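Local coordinates for protein dual specificity phosphatase 28 (Homo sapiens, PDB 5Y15) that belongs to the dual-specificity phosphatases, hydrolysing a synthetic aryl phosphate in vitro but showing almost no activity toward phosphotyrosine and still less toward phosphothreonine, at residues R128-R141 against A161-E175. The protein carries 2 engineered substitutions. Numbering follows the deposited sequence.
Sequences RSRSAAVCTAYLMR and AEPNPGFWSQLQKYE. With PO4 (phosphate ion), chain C.
The F167 ring lies beside the start of helix 130-141, R130 CG approaching it obliquely at 3.4 Å from CE2, while N164 ND2 sits over one face, 3.2 Å above the ring plane and offset toward the rim. The R130 guanidinium, 18° from parallel to that ring, turns its edge to a bound phosphate: NE donates to O3 and NH2 to O4, the latter in plane. R128-R130 form the C-terminal end of the phosphate-binding P-loop, leading into helix 130-141 as in protein tyrosine phosphatases, beside S124, an engineered residue at the position inferred to carry the phosphocysteine intermediate. With R130 CG anti to the carbonyl carbon, a bend at chi3 brings NE back to O3, the same oxygen that the backbone N of R130 holds. R128 and S129 each give a backbone N-H to O1, nearly straight, and the R128 guanidinium presents a face to O2.

The loop before helix 165-175 is fastened to this site by two hydrogen bonds, E162 N to R128 O (2.6 Å) and N164 N to S129 OG (2.9 Å, bent to 140°); D93 also bonds S129 OG and N164 ND2. N164 OD1 caps the helix through F167 N.

Beyond it the helices run almost parallel, 9° apart with axes 10.3 Å from each other. L171 is a knob among A133, T136, A137 and M140, its CD2 3.8 Å from M140 CE. Y174 meets A137 O in plane at its ring edge and A137 CB obliquely; Y174 OH, hydrogen-bonded to E104, which also salt-bridges R141, lies 3.5 Å from R141 CB.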
loop_
_atom_site.group_PDB
_atom_site.type_symbol
_atom_site.label_atom_id
_atom_site.label_comp_id
_atom_site.label_asym_id
_atom_site.label_seq_id
_atom_site.Cartn_x
_atom_site.Cartn_y
_atom_site.Cartn_z
ATOM N N ARG A 128 -18.735 4.784 3.833
ATOM C CA ARG A 128 -19.773 3.936 4.395
ATOM C C ARG A 128 -19.579 2.446 4.130
ATOM O O ARG A 128 -19.858 1.644 5.025
ATOM C CB ARG A 128 -21.133 4.396 3.852
ATOM C CG ARG A 128 -22.242 3.377 3.874
ATOM C CD ARG A 128 -23.515 3.987 3.289
ATOM N NE ARG A 128 -23.659 3.795 1.850
ATOM C CZ ARG A 128 -23.764 4.786 0.965
ATOM N NH1 ARG A 128 -23.753 6.049 1.380
ATOM N NH2 ARG A 128 -23.900 4.514 -0.334
ATOM N N SER A 129 -19.047 2.043 2.980
ATOM C CA SER A 129 -18.942 0.628 2.648
ATOM C C SER A 129 -17.494 0.160 2.513
ATOM O O SER A 129 -16.975 -0.552 3.377
ATOM C CB SER A 129 -19.720 0.353 1.360
ATOM O OG SER A 129 -19.802 -1.032 1.089
ATOM N N ARG A 130 -16.841 0.525 1.410
ATOM C CA ARG A 130 -15.491 0.036 1.141
ATOM C C ARG A 130 -14.526 0.354 2.280
ATOM O O ARG A 130 -13.774 -0.520 2.736
ATOM C CB ARG A 130 -14.990 0.611 -0.186
ATOM C CG ARG A 130 -15.607 -0.121 -1.380
ATOM C CD ARG A 130 -15.358 0.605 -2.712
ATOM N NE ARG A 130 -15.887 1.962 -2.690
ATOM C CZ ARG A 130 -15.899 2.790 -3.733
ATOM N NH1 ARG A 130 -15.401 2.416 -4.919
ATOM N NH2 ARG A 130 -16.407 4.002 -3.577
ATOM N N SER A 131 -14.481 1.622 2.700
ATOM C CA SER A 131 -13.552 2.035 3.731
ATOM C C SER A 131 -13.933 1.449 5.086
ATOM O O SER A 131 -13.051 1.142 5.894
ATOM C CB SER A 131 -13.504 3.551 3.789
ATOM O OG SER A 131 -14.810 4.040 4.055
ATOM N N ALA A 132 -15.227 1.238 5.325
ATOM C CA ALA A 132 -15.641 0.638 6.582
ATOM C C ALA A 132 -15.232 -0.820 6.628
ATOM O O ALA A 132 -14.823 -1.325 7.686
ATOM C CB ALA A 132 -17.153 0.776 6.768
ATOM N N ALA A 133 -15.343 -1.508 5.487
ATOM C CA ALA A 133 -14.929 -2.903 5.415
ATOM C C ALA A 133 -13.433 -3.037 5.651
ATOM O O ALA A 133 -13.001 -3.916 6.401
ATOM C CB ALA A 133 -15.308 -3.501 4.060
ATOM N N VAL A 134 -12.626 -2.166 5.036
ATOM C CA VAL A 134 -11.175 -2.258 5.236
ATOM C C VAL A 134 -10.802 -1.943 6.687
ATOM O O VAL A 134 -9.944 -2.610 7.284
ATOM C CB VAL A 134 -10.434 -1.342 4.246
ATOM C CG1 VAL A 134 -8.959 -1.264 4.606
ATOM C CG2 VAL A 134 -10.596 -1.856 2.807
ATOM N N CYS A 135 -11.430 -0.919 7.282
ATOM C CA CYS A 135 -11.159 -0.633 8.697
ATOM C C CYS A 135 -11.509 -1.830 9.577
ATOM O O CYS A 135 -10.747 -2.208 10.482
ATOM C CB CYS A 135 -11.943 0.602 9.146
ATOM S SG CYS A 135 -11.171 2.112 8.589
ATOM N N THR A 136 -12.657 -2.450 9.316
ATOM C CA THR A 136 -13.057 -3.612 10.091
ATOM C C THR A 136 -12.035 -4.739 9.974
ATOM O O THR A 136 -11.582 -5.310 10.988
ATOM C CB THR A 136 -14.421 -4.071 9.598
ATOM O OG1 THR A 136 -15.328 -2.977 9.703
ATOM C CG2 THR A 136 -14.933 -5.234 10.403
ATOM N N ALA A 137 -11.661 -5.077 8.738
ATOM C CA ALA A 137 -10.684 -6.140 8.531
ATOM C C ALA A 137 -9.355 -5.808 9.206
ATOM O O ALA A 137 -8.655 -6.702 9.709
ATOM C CB ALA A 137 -10.514 -6.401 7.028
ATOM N N TYR A 138 -8.966 -4.537 9.198
ATOM C CA TYR A 138 -7.713 -4.177 9.840
ATOM C C TYR A 138 -7.791 -4.440 11.338
ATOM O O TYR A 138 -6.851 -4.984 11.936
ATOM C CB TYR A 138 -7.344 -2.715 9.563
ATOM C CG TYR A 138 -6.151 -2.282 10.387
ATOM C CD1 TYR A 138 -4.859 -2.600 9.991
ATOM C CD2 TYR A 138 -6.320 -1.626 11.602
ATOM C CE1 TYR A 138 -3.766 -2.234 10.753
ATOM C CE2 TYR A 138 -5.223 -1.274 12.391
ATOM C CZ TYR A 138 -3.958 -1.585 11.963
ATOM O OH TYR A 138 -2.879 -1.225 12.736
ATOM N N LEU A 139 -8.912 -4.066 11.960
ATOM C CA LEU A 139 -9.044 -4.295 13.392
ATOM C C LEU A 139 -9.047 -5.783 13.718
ATOM O O LEU A 139 -8.493 -6.201 14.743
ATOM C CB LEU A 139 -10.304 -3.620 13.917
ATOM C CG LEU A 139 -10.250 -2.099 13.800
ATOM C CD1 LEU A 139 -11.579 -1.535 14.254
ATOM C CD2 LEU A 139 -9.113 -1.568 14.674
ATOM N N MET A 140 -9.643 -6.603 12.852
ATOM C CA MET A 140 -9.634 -8.038 13.108
ATOM C C MET A 140 -8.238 -8.625 12.965
ATOM O O MET A 140 -7.828 -9.469 13.770
ATOM C CB MET A 140 -10.561 -8.757 12.133
ATOM C CG MET A 140 -12.003 -8.848 12.547
ATOM S SD MET A 140 -12.904 -9.682 11.219
ATOM C CE MET A 140 -13.018 -8.372 10.139
ATOM N N ARG A 141 -7.513 -8.214 11.924
ATOM C CA ARG A 141 -6.260 -8.860 11.543
ATOM C C ARG A 141 -5.087 -8.431 12.423
ATOM O O ARG A 141 -4.207 -9.251 12.716
ATOM C CB ARG A 141 -5.976 -8.583 10.069
ATOM C CG ARG A 141 -4.600 -8.986 9.577
ATOM C CD ARG A 141 -4.375 -10.498 9.698
ATOM N NE ARG A 141 -3.068 -10.880 9.166
ATOM C CZ ARG A 141 -1.961 -10.966 9.904
ATOM N NH1 ARG A 141 -2.001 -10.704 11.204
ATOM N NH2 ARG A 141 -0.813 -11.315 9.339
ATOM N N ALA A 161 -21.758 3.798 8.706
ATOM C CA ALA A 161 -20.971 2.662 8.233
ATOM C C ALA A 161 -21.847 1.466 7.922
ATOM O O ALA A 161 -22.685 1.063 8.734
ATOM C CB ALA A 161 -19.905 2.275 9.247
ATOM N N GLU A 162 -21.636 0.898 6.735
ATOM C CA GLU A 162 -22.378 -0.242 6.224
ATOM C C GLU A 162 -21.671 -0.891 5.042
ATOM O O GLU A 162 -21.915 -0.503 3.899
ATOM C CB GLU A 162 -23.783 0.153 5.775
ATOM C CG GLU A 162 -24.644 -1.065 5.589
ATOM C CD GLU A 162 -26.097 -0.749 5.432
ATOM O OE1 GLU A 162 -26.418 0.262 4.776
ATOM O OE2 GLU A 162 -26.916 -1.542 5.952
ATOM N N PRO A 163 -20.800 -1.872 5.271
ATOM C CA PRO A 163 -20.266 -2.648 4.149
ATOM C C PRO A 163 -21.425 -3.283 3.418
ATOM O O PRO A 163 -22.367 -3.767 4.047
ATOM C CB PRO A 163 -19.409 -3.718 4.840
ATOM C CG PRO A 163 -18.973 -3.048 6.123
ATOM C CD PRO A 163 -20.212 -2.296 6.555
ATOM N N ASN A 164 -21.354 -3.288 2.080
ATOM C CA ASN A 164 -22.433 -3.878 1.298
ATOM C C ASN A 164 -22.482 -5.379 1.580
ATOM O O ASN A 164 -21.534 -5.941 2.135
ATOM C CB ASN A 164 -22.289 -3.541 -0.200
ATOM C CG ASN A 164 -21.196 -4.328 -0.925
ATOM O OD1 ASN A 164 -21.162 -5.557 -0.897
ATOM N ND2 ASN A 164 -20.339 -3.606 -1.635
ATOM N N PRO A 165 -23.605 -6.046 1.278
ATOM C CA PRO A 165 -23.741 -7.447 1.711
ATOM C C PRO A 165 -22.643 -8.353 1.208
ATOM O O PRO A 165 -22.262 -9.300 1.911
ATOM C CB PRO A 165 -25.100 -7.858 1.129
ATOM C CG PRO A 165 -25.819 -6.597 0.999
ATOM C CD PRO A 165 -24.819 -5.594 0.584
ATOM N N GLY A 166 -22.106 -8.083 0.018
ATOM C CA GLY A 166 -21.012 -8.901 -0.468
ATOM C C GLY A 166 -19.759 -8.697 0.358
ATOM O O GLY A 166 -19.081 -9.660 0.725
ATOM N N PHE A 167 -19.444 -7.439 0.672
ATOM C CA PHE A 167 -18.310 -7.167 1.541
ATOM C C PHE A 167 -18.514 -7.781 2.922
ATOM O O PHE A 167 -17.563 -8.297 3.520
ATOM C CB PHE A 167 -18.086 -5.670 1.680
ATOM C CG PHE A 167 -17.668 -4.988 0.413
ATOM C CD1 PHE A 167 -17.208 -5.712 -0.668
ATOM C CD2 PHE A 167 -17.701 -3.603 0.328
ATOM C CE1 PHE A 167 -16.808 -5.067 -1.815
ATOM C CE2 PHE A 167 -17.314 -2.951 -0.821
ATOM C CZ PHE A 167 -16.864 -3.678 -1.892
ATOM N N TRP A 168 -19.743 -7.746 3.450
ATOM C CA TRP A 168 -19.971 -8.373 4.750
ATOM C C TRP A 168 -19.721 -9.865 4.686
ATOM O O TRP A 168 -19.144 -10.450 5.617
ATOM C CB TRP A 168 -21.399 -8.137 5.253
ATOM C CG TRP A 168 -21.524 -8.568 6.684
ATOM C CD1 TRP A 168 -22.115 -9.706 7.152
ATOM C CD2 TRP A 168 -21.004 -7.888 7.827
ATOM N NE1 TRP A 168 -22.010 -9.765 8.513
ATOM C CE2 TRP A 168 -21.337 -8.654 8.953
ATOM C CE3 TRP A 168 -20.305 -6.689 8.006
ATOM C CZ2 TRP A 168 -20.989 -8.266 10.246
ATOM C CZ3 TRP A 168 -19.951 -6.315 9.286
ATOM C CH2 TRP A 168 -20.296 -7.093 10.385
ATOM N N SER A 169 -20.136 -10.494 3.584
ATOM C CA SER A 169 -19.901 -11.923 3.428
ATOM C C SER A 169 -18.412 -12.209 3.428
ATOM O O SER A 169 -17.927 -13.122 4.121
ATOM C CB SER A 169 -20.540 -12.400 2.122
ATOM O OG SER A 169 -20.321 -13.785 1.932
ATOM N N GLN A 170 -17.667 -11.384 2.705
ATOM C CA GLN A 170 -16.224 -11.569 2.662
ATOM C C GLN A 170 -15.581 -11.328 4.028
ATOM O O GLN A 170 -14.600 -12.000 4.364
ATOM C CB GLN A 170 -15.661 -10.661 1.586
ATOM C CG GLN A 170 -16.069 -11.113 0.168
ATOM C CD GLN A 170 -15.964 -9.984 -0.807
ATOM O OE1 GLN A 170 -14.926 -9.322 -0.892
ATOM N NE2 GLN A 170 -17.045 -9.744 -1.558
ATOM N N LEU A 171 -16.137 -10.419 4.844
ATOM C CA LEU A 171 -15.627 -10.219 6.204
ATOM C C LEU A 171 -15.883 -11.442 7.078
ATOM O O LEU A 171 -15.037 -11.820 7.896
ATOM C CB LEU A 171 -16.277 -8.982 6.818
ATOM C CG LEU A 171 -15.715 -7.679 6.253
ATOM C CD1 LEU A 171 -16.602 -6.499 6.617
ATOM C CD2 LEU A 171 -14.296 -7.434 6.708
ATOM N N GLN A 172 -17.047 -12.074 6.922
ATOM C CA GLN A 172 -17.336 -13.279 7.686
ATOM C C GLN A 172 -16.355 -14.387 7.326
ATOM O O GLN A 172 -15.814 -15.069 8.211
ATOM C CB GLN A 172 -18.766 -13.727 7.386
ATOM C CG GLN A 172 -19.850 -12.924 8.098
ATOM C CD GLN A 172 -21.250 -13.420 7.773
ATOM O OE1 GLN A 172 -21.474 -14.036 6.728
ATOM N NE2 GLN A 172 -22.208 -13.111 8.642
ATOM N N LYS A 173 -16.064 -14.535 6.030
ATOM C CA LYS A 173 -15.102 -15.544 5.601
ATOM C C LYS A 173 -13.697 -15.199 6.078
ATOM O O LYS A 173 -12.926 -16.087 6.452
ATOM C CB LYS A 173 -15.139 -15.668 4.075
ATOM C CG LYS A 173 -14.195 -16.715 3.485
ATOM C CD LYS A 173 -14.438 -18.104 4.113
ATOM C CE LYS A 173 -14.689 -19.191 3.064
ATOM N NZ LYS A 173 -13.799 -19.042 1.868
ATOM N N TYR A 174 -13.348 -13.911 6.073
ATOM C CA TYR A 174 -12.042 -13.485 6.559
ATOM C C TYR A 174 -11.890 -13.808 8.037
ATOM O O TYR A 174 -10.814 -14.225 8.484
ATOM C CB TYR A 174 -11.879 -11.992 6.331
ATOM C CG TYR A 174 -10.488 -11.428 6.506
ATOM C CD1 TYR A 174 -9.422 -11.895 5.749
ATOM C CD2 TYR A 174 -10.255 -10.379 7.379
ATOM C CE1 TYR A 174 -8.153 -11.340 5.868
ATOM C CE2 TYR A 174 -8.998 -9.816 7.501
ATOM C CZ TYR A 174 -7.948 -10.309 6.758
ATOM O OH TYR A 174 -6.700 -9.744 6.880
ATOM N N GLU A 175 -12.965 -13.637 8.810
ATOM C CA GLU A 175 -12.899 -13.984 10.220
ATOM C C GLU A 175 -12.659 -15.472 10.393
ATOM O O GLU A 175 -11.735 -15.882 11.105
ATOM C CB GLU A 175 -14.177 -13.558 10.932
ATOM C CG GLU A 175 -14.051 -13.594 12.466
ATOM C CD GLU A 175 -15.387 -13.489 13.150
ATOM O OE1 GLU A 175 -16.401 -13.924 12.562
ATOM O OE2 GLU A 175 -15.435 -12.922 14.259
HETATM P P PO4 C . -18.489 3.717 -0.210
HETATM O O1 PO4 C . -18.056 4.103 1.199
HETATM O O2 PO4 C . -19.989 3.512 -0.273
HETATM O O3 PO4 C . -17.865 2.394 -0.540
HETATM O O4 PO4 C . -18.029 4.876 -1.081
#